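Local coordinates for protein cytochrome P450 (Bacillus megaterium, PDB 5L92) that binds heme and the steroid corticosterone and, as a cytochrome P450, probably hydroxylates steroids by monooxygenation with molecular oxygen, at residues Glu298-Thr301 against Lys306-Ala309; Phe50-Val55 against Phe345-His350; Lys109-Lys114 against Ala148-Val153; Leu138-Pro143 against Gln160-Ser165. All blocks are in the same frame, centred on the assembly; numbering follows the deposited sequence.

Overall arrangement
The chain is a largely helical cytochrome P450 fold with small beta sheets, and the four contacts sample its different zones. Contact 1 is a surface beta hairpin, held by backbone hydrogen bonds and one carboxylate. Contact 2, partly buried on the same side of the chain's centre, ties helix 52-60 to the heme-binding loop by a single weak polar bond. Contacts 3 and 4, also partly buried, lie among the helices, with centres about 15 Å apart. Both use helix 141-151, contact 4 at its start and contact 3 at its end, and they touch through Val153 and Phe161. Their chemistry is aromatic: tryptophan on aliphatic carbon in contact 3, lysine over tyrosine in contact 4.

Contact 1 of 4, residues Glu298-Thr301 against Lys306-Ala309; sequences EDVT and KLKA
Val300 and Leu307 form the hydrogen-bonded pair of a short antiparallel beta hairpin made of strands 300-302 and 305-307, a surface feature of the P450 fold. The backbone bonds run both ways between these two residues: Leu307 N donates to Val300 O at 2.7 Å and Val300 N to Leu307 O at 3.1 Å. One residue on, Thr301 and Lys306 make the non-hydrogen-bonded pair. At the open end the same carbonyl, Leu307 O, also receives a CA-H...O contact from Asp299 CA at 3.4 Å.

Where the strands end, a side chain takes over. Asp299 has CG beside its backbone N (chi1 -73°), which brings the carboxylate across to the partner chain, and OD1 accepts from Ala309 N at 3.0 Å in an almost straight bond of 172°. The carbons of Lys308 pass the same carboxylate obliquely, but the opposite charges stay apart, with Asp299 OD2 5.5 Å from Lys308 NZ, so any attraction is probably modest. The backbone N of Lys308 donates to Glu311 OE1.

The apolar contacts lie on the face carrying Val300 and Leu307. Their side chains lie side by side, pointing the same way, and both touch Phe65 of strand 65-66; Val300 also touches Ile64, so this face of the hairpin packs onto the protein body. The other face carries Thr301 and Lys306, whose side chains run alongside each other in a looser contact. Val300 CG1, in the crowded position between backbone N and carbonyl carbon, meets Leu307 CB at 3.9 Å.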
# COMPACT_ATOMS: atom_id res chain seq x y z
N GLU A 298 9.23 9.90 23.41
CA GLU A 298 9.55 10.88 24.44
C GLU A 298 8.82 12.18 24.12
O GLU A 298 8.54 12.46 22.96
CB GLU A 298 11.06 11.14 24.50
CG GLU A 298 11.62 11.53 23.14
CD GLU A 298 13.13 11.65 23.14
OE1 GLU A 298 13.79 10.74 23.68
OE2 GLU A 298 13.65 12.65 22.59
N ASP A 299 8.48 12.96 25.17
CA ASP A 299 7.76 14.23 25.01
C ASP A 299 8.35 15.06 23.87
O ASP A 299 9.56 15.21 23.74
CB ASP A 299 7.82 15.05 26.31
CG ASP A 299 6.92 14.49 27.44
OD1 ASP A 299 6.37 13.37 27.34
OD2 ASP A 299 6.77 15.19 28.48
N VAL A 300 7.47 15.65 23.06
CA VAL A 300 7.91 16.45 21.93
C VAL A 300 6.84 17.47 21.62
O VAL A 300 5.65 17.21 21.76
CB VAL A 300 8.21 15.57 20.70
CG1 VAL A 300 6.96 14.78 20.25
CG2 VAL A 300 8.76 16.45 19.58
N THR A 301 7.29 18.63 21.15
CA THR A 301 6.42 19.66 20.64
C THR A 301 6.40 19.55 19.12
O THR A 301 7.45 19.38 18.50
CB THR A 301 6.88 21.04 21.11
OG1 THR A 301 6.87 21.04 22.55
CG2 THR A 301 5.96 22.18 20.58
N LYS A 306 1.94 19.78 22.40
CA LYS A 306 2.84 19.07 23.31
C LYS A 306 2.41 17.61 23.37
O LYS A 306 1.50 17.25 24.12
CB LYS A 306 2.84 19.74 24.68
CG LYS A 306 3.35 21.17 24.62
CD LYS A 306 3.18 21.89 25.93
CE LYS A 306 4.19 21.39 26.96
NZ LYS A 306 3.81 21.73 28.37
N LEU A 307 3.08 16.77 22.59
CA LEU A 307 2.76 15.36 22.55
C LEU A 307 3.50 14.67 23.69
O LEU A 307 4.63 15.04 24.01
CB LEU A 307 3.14 14.79 21.18
CG LEU A 307 2.23 15.18 19.99
CD1 LEU A 307 2.07 16.66 19.76
CD2 LEU A 307 2.76 14.61 18.73
N LYS A 308 2.84 13.72 24.35
CA LYS A 308 3.41 13.05 25.51
C LYS A 308 3.88 11.65 25.15
O LYS A 308 3.26 10.96 24.32
CB LYS A 308 2.41 12.94 26.66
CG LYS A 308 1.75 14.22 27.03
CD LYS A 308 2.77 15.27 27.44
CE LYS A 308 2.08 16.47 28.05
NZ LYS A 308 1.37 16.02 29.28
N ALA A 309 4.95 11.22 25.82
CA ALA A 309 5.44 9.86 25.74
C ALA A 309 4.28 8.87 25.74
O ALA A 309 3.38 8.95 26.57
CB ALA A 309 6.37 9.58 26.94

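Contact 2 of 4, residues Phe50-Val55 against Phe345-His350; sequences FHYDGV and FGRGIH. With HEM (protoporphyrin IX containing Fe), chain C.
The phenol oxygen of Tyr52 is approached by two groups, the carbonyl oxygen of Val341 and the guanidinium of Arg347. The bond to Val341 is the stronger. From the other segment Arg347 NH2 reaches Tyr52 OH at 3.2 Å, but with an N-H...O angle of only 121° the bond is weak. The hydroxyl sits at the edge of the guanidinium, near its plane, while the tyrosine ring is turned 68° from that plane, so the groups do not stack. Tyr52 extends its ring from the first turn of helix 52-60 with CG opposite the backbone N (chi1 -176°), and the ring also stacks on Tyr326. Arg347 bends at chi2 and chi3 and lies against Lys56 and Leu59 of the same helix; its NH1 forms a salt bridge with Glu60, the firmer anchor of its charge.

Phe345, Gly346, Ile349 and His350 line the heme pocket. His350 ND1 donates to the propionate oxygen O2D of the heme at 2.7 Å, meeting it at the edge of the imidazole, whose ring also stands edge-to-face with His92. Phe345 lies obliquely against one pyrrole, CE1 being 3.6 Å from heme C2B. Gly346, with positive phi, runs past a heme methyl, Gly346 N being 3.5 Å from heme CMA. Arg347 thus projects from the heme-binding loop toward helix 52-60, and the contact joins that helix to the loop. The sequence FGRGIH, leading to the axial iron ligand Cys352, is the start of the P450 heme-binding signature FxxGxxxCxG.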
# COMPACT_ATOMS: atom_id res chain seq x y z
N PHE A 50 -1.97 16.78 9.80
CA PHE A 50 -2.57 16.97 8.48
C PHE A 50 -1.73 17.79 7.51
O PHE A 50 -2.01 17.74 6.31
CB PHE A 50 -3.94 17.64 8.61
CG PHE A 50 -4.99 16.81 9.30
CD1 PHE A 50 -5.67 15.82 8.62
CD2 PHE A 50 -5.33 17.04 10.62
CE1 PHE A 50 -6.66 15.04 9.26
CE2 PHE A 50 -6.31 16.28 11.25
CZ PHE A 50 -6.97 15.28 10.57
N HIS A 51 -0.79 18.57 7.97
CA HIS A 51 -0.04 19.42 7.07
C HIS A 51 1.26 18.75 6.69
O HIS A 51 1.79 17.90 7.42
CB HIS A 51 0.21 20.81 7.66
CG HIS A 51 1.12 20.83 8.85
ND1 HIS A 51 0.92 20.03 9.97
CD2 HIS A 51 2.21 21.58 9.12
CE1 HIS A 51 1.86 20.29 10.86
NE2 HIS A 51 2.66 21.22 10.36
N TYR A 52 1.75 19.14 5.51
CA TYR A 52 2.88 18.46 4.88
C TYR A 52 4.09 18.45 5.77
O TYR A 52 4.78 17.43 5.91
CB TYR A 52 3.21 19.14 3.55
CG TYR A 52 4.29 18.49 2.72
CD1 TYR A 52 5.63 18.58 3.08
CD2 TYR A 52 3.97 17.80 1.57
CE1 TYR A 52 6.61 17.99 2.29
CE2 TYR A 52 4.92 17.21 0.80
CZ TYR A 52 6.24 17.32 1.15
OH TYR A 52 7.16 16.71 0.35
N ASP A 53 4.40 19.60 6.37
CA ASP A 53 5.62 19.71 7.15
C ASP A 53 5.52 18.84 8.39
O ASP A 53 6.52 18.26 8.82
CB ASP A 53 5.86 21.18 7.53
CG ASP A 53 7.21 21.40 8.23
OD1 ASP A 53 8.26 21.27 7.56
OD2 ASP A 53 7.21 21.70 9.45
N GLY A 54 4.31 18.73 8.95
CA GLY A 54 4.09 17.85 10.09
C GLY A 54 4.23 16.39 9.73
O GLY A 54 4.89 15.62 10.44
N VAL A 55 3.60 15.97 8.62
CA VAL A 55 3.73 14.58 8.20
C VAL A 55 5.19 14.25 7.94
O VAL A 55 5.71 13.23 8.41
CB VAL A 55 2.85 14.31 6.96
CG1 VAL A 55 3.18 12.95 6.35
CG2 VAL A 55 1.37 14.37 7.30
N PHE A 345 4.78 6.73 -0.54
CA PHE A 345 5.58 5.60 -0.10
C PHE A 345 6.22 5.85 1.26
O PHE A 345 7.14 5.12 1.64
CB PHE A 345 6.67 5.30 -1.13
CG PHE A 345 6.15 4.79 -2.44
CD1 PHE A 345 5.46 3.61 -2.50
CD2 PHE A 345 6.33 5.53 -3.61
CE1 PHE A 345 4.99 3.14 -3.70
CE2 PHE A 345 5.85 5.04 -4.82
CZ PHE A 345 5.17 3.87 -4.86
N GLY A 346 5.78 6.87 1.97
CA GLY A 346 6.42 7.23 3.20
C GLY A 346 7.59 8.16 2.95
O GLY A 346 7.68 8.81 1.92
N ARG A 347 8.52 8.17 3.90
CA ARG A 347 9.60 9.14 3.96
C ARG A 347 10.53 8.76 5.10
O ARG A 347 10.08 8.62 6.24
CB ARG A 347 9.05 10.55 4.20
CG ARG A 347 10.12 11.60 4.58
CD ARG A 347 10.98 12.00 3.39
NE ARG A 347 10.17 12.72 2.42
CZ ARG A 347 10.13 14.04 2.28
NH1 ARG A 347 10.88 14.84 3.03
NH2 ARG A 347 9.33 14.57 1.36
N GLY A 348 11.82 8.68 4.84
CA GLY A 348 12.76 8.32 5.87
C GLY A 348 13.16 6.86 5.79
O GLY A 348 13.07 6.21 4.76
N ILE A 349 13.59 6.33 6.94
CA ILE A 349 14.19 5.00 6.91
C ILE A 349 13.20 3.90 6.55
O ILE A 349 13.62 2.84 6.10
CB ILE A 349 14.86 4.67 8.24
CG1 ILE A 349 13.80 4.48 9.34
CG2 ILE A 349 15.80 5.79 8.61
CD1 ILE A 349 14.32 3.85 10.57
N HIS A 350 11.89 4.11 6.71
CA HIS A 350 10.92 3.08 6.39
C HIS A 350 10.32 3.26 5.00
O HIS A 350 9.37 2.53 4.67
CB HIS A 350 9.79 3.01 7.42
CG HIS A 350 10.24 2.63 8.79
ND1 HIS A 350 10.55 1.33 9.14
CD2 HIS A 350 10.42 3.38 9.90
CE1 HIS A 350 10.90 1.30 10.41
NE2 HIS A 350 10.84 2.53 10.89
CHA HEM C . 6.67 0.36 3.57
CHB HEM C . 3.21 2.23 0.66
CHC HEM C . 3.78 -1.36 -2.48
CHD HEM C . 6.84 -3.44 0.66
C1A HEM C . 5.71 1.20 3.01
C2A HEM C . 5.32 2.48 3.55
C3A HEM C . 4.36 2.98 2.75
C4A HEM C . 4.13 2.05 1.67
CMA HEM C . 3.64 4.34 2.94
CAA HEM C . 5.89 3.15 4.83
CBA HEM C . 5.49 2.41 6.10
CGA HEM C . 5.74 3.22 7.34
O1A HEM C . 6.50 4.20 7.30
O2A HEM C . 5.18 2.92 8.40
C1B HEM C . 3.07 1.46 -0.47
C2B HEM C . 2.29 1.78 -1.66
C3B HEM C . 2.45 0.75 -2.52
C4B HEM C . 3.33 -0.22 -1.89
CMB HEM C . 1.47 3.07 -1.87
CAB HEM C . 1.91 0.55 -3.94
CBB HEM C . 1.53 1.56 -4.74
C1C HEM C . 4.67 -2.24 -1.90
C2C HEM C . 5.06 -3.52 -2.44
C3C HEM C . 5.91 -4.07 -1.59
C4C HEM C . 6.06 -3.20 -0.45
CMC HEM C . 4.63 -4.14 -3.79
CAC HEM C . 6.51 -5.46 -1.83
CBC HEM C . 7.83 -5.61 -1.88
C1D HEM C . 7.06 -2.61 1.72
C2D HEM C . 7.92 -2.91 2.84
C3D HEM C . 7.90 -1.86 3.67
C4D HEM C . 7.00 -0.87 3.08
CMD HEM C . 8.69 -4.26 2.98
CAD HEM C . 8.64 -1.66 5.01
CBD HEM C . 9.98 -0.93 4.80
CGD HEM C . 10.69 -0.57 6.09
O1D HEM C . 11.92 -0.34 6.07
O2D HEM C . 10.05 -0.48 7.17
NA HEM C . 4.98 0.95 1.86
NB HEM C . 3.67 0.24 -0.65
NC HEM C . 5.30 -2.09 -0.68
ND HEM C . 6.50 -1.37 1.92
FE HEM C . 5.18 -0.56 0.55

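Contact 3 of 4, residues Lys109-Lys114 against Ala148-Val153; sequences KAWEPK and ADILGV
Trp111 reaches across to helix 141-151 in the helical domain of the P450 fold, meeting Asp149 and Ile150 in its last turn. It belongs to a type I beta turn from Lys109 to Glu112, closed by the backbone bond between them. From CB, which points at the other segment, chi1 of -77° sets the indole beside the backbone N and lays its six-membered ring out toward helix 141-151. Contact begins at CE2, 4.0 Å from Ile150 CG1. The next atom, CZ2, comes closest to that methylene, Ile150 CG1, at 3.4 Å, a tight approach made obliquely to the ring. CH2 is shared: Ile150 CG1 stands at 3.7 Å, and Asp149 CB lies at the same distance from it, at the edge of the indole and near its plane. Farther round the rim, Trp111 CZ3 meets Asp149 CB at 3.9 Å. The outer rim of the six-membered ring therefore rests against one aliphatic carbon from each of two successive residues.

Lys114, three residues on from Trp111, brings its NZ over one indole face, toward the rim; Lys114 NZ stays 5.7 Å from Asp149 OD2, too far for a salt bridge. Ile150 is buried, its side chain also packing on Leu357 of helix 355-372 and on Ile213. The side chain of Ile150 is about 6 Å from the heme, nearest atoms counted. Immediately after the touching residues the helix ends in a Schellman motif: Gly152 has positive phi, and Val153 N returns to Ala148 O at 3.0 Å.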
# COMPACT_ATOMS: atom_id res chain seq x y z
N LYS A 109 13.86 -4.02 -12.80
CA LYS A 109 13.74 -3.95 -14.25
C LYS A 109 13.90 -5.33 -14.89
O LYS A 109 13.40 -5.56 -16.00
CB LYS A 109 14.79 -2.99 -14.81
CG LYS A 109 14.54 -2.55 -16.25
CD LYS A 109 15.77 -1.92 -16.89
CE LYS A 109 15.54 -1.64 -18.37
NZ LYS A 109 16.82 -1.35 -19.07
N ALA A 110 14.60 -6.24 -14.21
CA ALA A 110 14.61 -7.64 -14.62
C ALA A 110 13.22 -8.26 -14.66
O ALA A 110 12.99 -9.22 -15.40
CB ALA A 110 15.49 -8.44 -13.65
N TRP A 111 12.28 -7.75 -13.86
CA TRP A 111 10.95 -8.35 -13.83
C TRP A 111 10.01 -7.81 -14.91
O TRP A 111 8.90 -8.34 -15.05
CB TRP A 111 10.30 -8.12 -12.47
CG TRP A 111 10.82 -9.02 -11.38
CD1 TRP A 111 11.92 -8.81 -10.59
CD2 TRP A 111 10.26 -10.26 -10.97
NE1 TRP A 111 12.07 -9.86 -9.72
CE2 TRP A 111 11.06 -10.76 -9.94
CE3 TRP A 111 9.15 -11.00 -11.38
CZ2 TRP A 111 10.80 -11.97 -9.31
CZ3 TRP A 111 8.88 -12.19 -10.75
CH2 TRP A 111 9.71 -12.67 -9.73
N GLU A 112 10.43 -6.80 -15.67
CA GLU A 112 9.52 -6.21 -16.66
C GLU A 112 8.94 -7.24 -17.61
O GLU A 112 7.71 -7.26 -17.79
CB GLU A 112 10.22 -5.10 -17.43
CG GLU A 112 10.31 -3.80 -16.67
CD GLU A 112 10.52 -2.60 -17.59
OE1 GLU A 112 9.72 -2.42 -18.55
OE2 GLU A 112 11.49 -1.85 -17.36
N PRO A 113 9.74 -8.11 -18.25
CA PRO A 113 9.15 -9.06 -19.22
C PRO A 113 8.23 -10.07 -18.58
O PRO A 113 7.27 -10.52 -19.23
CB PRO A 113 10.38 -9.72 -19.88
CG PRO A 113 11.56 -8.86 -19.49
CD PRO A 113 11.19 -8.30 -18.13
N LYS A 114 8.51 -10.48 -17.34
CA LYS A 114 7.54 -11.29 -16.60
C LYS A 114 6.24 -10.52 -16.41
O LYS A 114 5.15 -11.04 -16.66
CB LYS A 114 8.12 -11.72 -15.24
CG LYS A 114 9.23 -12.74 -15.31
CD LYS A 114 9.71 -13.17 -13.92
CE LYS A 114 10.90 -14.12 -14.03
NZ LYS A 114 11.59 -14.37 -12.72
N ALA A 148 4.01 -13.82 -5.36
CA ALA A 148 4.12 -15.26 -5.14
C ALA A 148 5.37 -15.82 -5.83
O ALA A 148 6.03 -16.71 -5.29
CB ALA A 148 2.87 -15.97 -5.64
N ASP A 149 5.73 -15.28 -7.00
CA ASP A 149 6.99 -15.69 -7.64
C ASP A 149 8.20 -15.20 -6.85
O ASP A 149 9.19 -15.91 -6.72
CB ASP A 149 7.07 -15.16 -9.06
CG ASP A 149 6.28 -16.00 -10.04
OD1 ASP A 149 5.74 -17.06 -9.63
OD2 ASP A 149 6.22 -15.62 -11.22
N ILE A 150 8.13 -13.99 -6.30
CA ILE A 150 9.25 -13.44 -5.52
C ILE A 150 9.46 -14.23 -4.23
O ILE A 150 10.61 -14.47 -3.83
CB ILE A 150 9.01 -11.95 -5.21
CG1 ILE A 150 9.18 -11.09 -6.46
CG2 ILE A 150 9.97 -11.44 -4.11
CD1 ILE A 150 8.70 -9.66 -6.27
N LEU A 151 8.38 -14.56 -3.52
CA LEU A 151 8.50 -15.36 -2.30
C LEU A 151 8.84 -16.83 -2.59
O LEU A 151 9.49 -17.49 -1.78
CB LEU A 151 7.22 -15.27 -1.48
CG LEU A 151 6.92 -13.84 -1.02
CD1 LEU A 151 5.48 -13.65 -0.53
CD2 LEU A 151 7.91 -13.47 0.06
N GLY A 152 8.41 -17.34 -3.74
CA GLY A 152 8.58 -18.74 -4.06
C GLY A 152 7.47 -19.60 -3.51
O GLY A 152 7.72 -20.76 -3.16
N VAL A 153 6.25 -19.07 -3.43
CA VAL A 153 5.12 -19.83 -2.88
C VAL A 153 4.15 -20.11 -4.02
O VAL A 153 4.17 -19.40 -5.03
CB VAL A 153 4.42 -19.07 -1.73
CG1 VAL A 153 5.41 -18.72 -0.66
CG2 VAL A 153 3.70 -17.79 -2.23

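Contact 4 of 4, residues Leu138-Pro143 against Gln160-Ser165; sequences LSYPLP and QFKDWS
The junction between helices 134-139 and 141-151 meets helix 158-169 through Tyr140 and Lys162, within the helical part of the P450 fold. Tyr140 lies where helix 134-139 gives way to helix 141-151 and extends its ring, with chi1 of 163°, toward the third helix. Lys162 lays its aliphatic chain over one face of that ring: CD is 3.9 Å from the ring centroid and 24° off the normal, a CH-pi contact. The chain runs from the hydroxyl in over the face, Lys162 CB 3.3 Å from Tyr140 OH and Lys162 CD above the ring, 3.6 Å from Tyr140 CZ. It is straight as far as CE and bends at chi4 (-49°), turning NZ up above the ring. At 5.4 Å from the centroid the ammonium gives at most a weak cation-pi attraction, and its main partner is Asp166, one turn on in the same helix, with which it forms a salt bridge.

The buried tyrosine hydroxyl is satisfied outside this pair, by the side chains of Asn244 and Gln158; two polar partners plus the lysine methylenes hold the ring in place. Tyr140 also touches Thr248 of helix 247-260, so the aromatic joins several helices. Phe161, beside Lys162, sends its ring away from Tyr140 to stand edge-to-face with Tyr197. Within helix 158-169 Ser165 turns back on Phe161: Ser165 OG donates to Phe161 O at 2.9 Å from above the carbonyl plane, while Ser165 N reaches the same oxygen from the opposite face.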
# COMPACT_ATOMS: atom_id res chain seq x y z
N LEU A 138 -7.56 -7.87 -13.11
CA LEU A 138 -6.32 -7.26 -13.58
C LEU A 138 -5.49 -6.67 -12.45
O LEU A 138 -4.39 -7.15 -12.17
CB LEU A 138 -6.63 -6.18 -14.63
CG LEU A 138 -7.27 -6.68 -15.94
CD1 LEU A 138 -7.80 -5.57 -16.78
CD2 LEU A 138 -6.26 -7.53 -16.75
N SER A 139 -5.99 -5.65 -11.76
CA SER A 139 -5.14 -4.98 -10.78
C SER A 139 -4.86 -5.85 -9.56
O SER A 139 -3.83 -5.67 -8.91
CB SER A 139 -5.75 -3.65 -10.34
OG SER A 139 -6.88 -3.90 -9.56
N TYR A 140 -5.77 -6.76 -9.18
CA TYR A 140 -5.49 -7.63 -8.02
C TYR A 140 -4.57 -8.79 -8.45
O TYR A 140 -3.49 -8.96 -7.87
CB TYR A 140 -6.78 -8.16 -7.34
CG TYR A 140 -6.43 -9.33 -6.45
CD1 TYR A 140 -5.68 -9.13 -5.30
CD2 TYR A 140 -6.72 -10.64 -6.82
CE1 TYR A 140 -5.26 -10.17 -4.51
CE2 TYR A 140 -6.28 -11.72 -6.01
CZ TYR A 140 -5.55 -11.46 -4.86
OH TYR A 140 -5.10 -12.50 -4.03
N PRO A 141 -4.92 -9.58 -9.47
CA PRO A 141 -4.07 -10.76 -9.79
C PRO A 141 -2.64 -10.44 -10.15
O PRO A 141 -1.72 -11.15 -9.70
CB PRO A 141 -4.80 -11.40 -10.97
CG PRO A 141 -6.16 -10.85 -10.97
CD PRO A 141 -6.11 -9.50 -10.31
N LEU A 142 -2.39 -9.43 -10.97
CA LEU A 142 -1.00 -9.23 -11.41
C LEU A 142 -0.06 -9.12 -10.23
O LEU A 142 0.94 -9.86 -10.19
CB LEU A 142 -0.87 -8.03 -12.35
CG LEU A 142 0.55 -7.50 -12.58
CD1 LEU A 142 1.43 -8.47 -13.38
CD2 LEU A 142 0.54 -6.19 -13.27
N PRO A 143 -0.30 -8.26 -9.24
CA PRO A 143 0.72 -8.10 -8.20
C PRO A 143 0.85 -9.31 -7.26
O PRO A 143 1.93 -9.51 -6.70
CB PRO A 143 0.26 -6.84 -7.49
CG PRO A 143 -0.53 -6.11 -8.52
CD PRO A 143 -1.28 -7.16 -9.19
N GLN A 160 -6.39 -18.20 -0.37
CA GLN A 160 -6.07 -18.05 1.05
C GLN A 160 -5.34 -16.74 1.30
O GLN A 160 -5.66 -16.01 2.25
CB GLN A 160 -5.20 -19.21 1.54
CG GLN A 160 -5.82 -20.57 1.46
CD GLN A 160 -5.06 -21.59 2.32
OE1 GLN A 160 -5.17 -21.57 3.54
NE2 GLN A 160 -4.28 -22.47 1.69
N PHE A 161 -4.31 -16.46 0.48
CA PHE A 161 -3.52 -15.23 0.60
C PHE A 161 -4.43 -14.00 0.67
O PHE A 161 -4.27 -13.14 1.55
CB PHE A 161 -2.59 -15.08 -0.60
CG PHE A 161 -1.55 -16.14 -0.73
CD1 PHE A 161 -1.25 -16.99 0.32
CD2 PHE A 161 -0.85 -16.28 -1.92
CE1 PHE A 161 -0.27 -17.94 0.20
CE2 PHE A 161 0.14 -17.24 -2.07
CZ PHE A 161 0.42 -18.08 -1.01
N LYS A 162 -5.38 -13.91 -0.26
CA LYS A 162 -6.28 -12.76 -0.30
C LYS A 162 -7.10 -12.65 0.96
O LYS A 162 -7.19 -11.57 1.56
CB LYS A 162 -7.21 -12.86 -1.50
CG LYS A 162 -7.94 -11.52 -1.83
CD LYS A 162 -8.71 -11.65 -3.15
CE LYS A 162 -9.46 -10.38 -3.50
NZ LYS A 162 -10.24 -9.88 -2.32
N ASP A 163 -7.75 -13.75 1.37
CA ASP A 163 -8.59 -13.69 2.57
C ASP A 163 -7.79 -13.30 3.80
O ASP A 163 -8.22 -12.47 4.60
CB ASP A 163 -9.31 -15.02 2.79
CG ASP A 163 -10.26 -15.34 1.68
OD1 ASP A 163 -10.58 -14.39 0.92
OD2 ASP A 163 -10.67 -16.51 1.56
N TRP A 164 -6.62 -13.94 4.00
CA TRP A 164 -5.77 -13.56 5.13
C TRP A 164 -5.41 -12.09 5.05
O TRP A 164 -5.46 -11.37 6.06
CB TRP A 164 -4.48 -14.39 5.17
CG TRP A 164 -4.64 -15.76 5.63
CD1 TRP A 164 -5.54 -16.23 6.54
CD2 TRP A 164 -3.86 -16.89 5.21
NE1 TRP A 164 -5.37 -17.56 6.71
CE2 TRP A 164 -4.34 -18.00 5.91
CE3 TRP A 164 -2.80 -17.05 4.31
CZ2 TRP A 164 -3.81 -19.29 5.72
CZ3 TRP A 164 -2.26 -18.31 4.13
CH2 TRP A 164 -2.77 -19.42 4.84
N SER A 165 -5.04 -11.63 3.85
CA SER A 165 -4.56 -10.26 3.70
C SER A 165 -5.69 -9.27 3.90
O SER A 165 -5.48 -8.24 4.55
CB SER A 165 -3.91 -10.05 2.32
OG SER A 165 -2.73 -10.80 2.16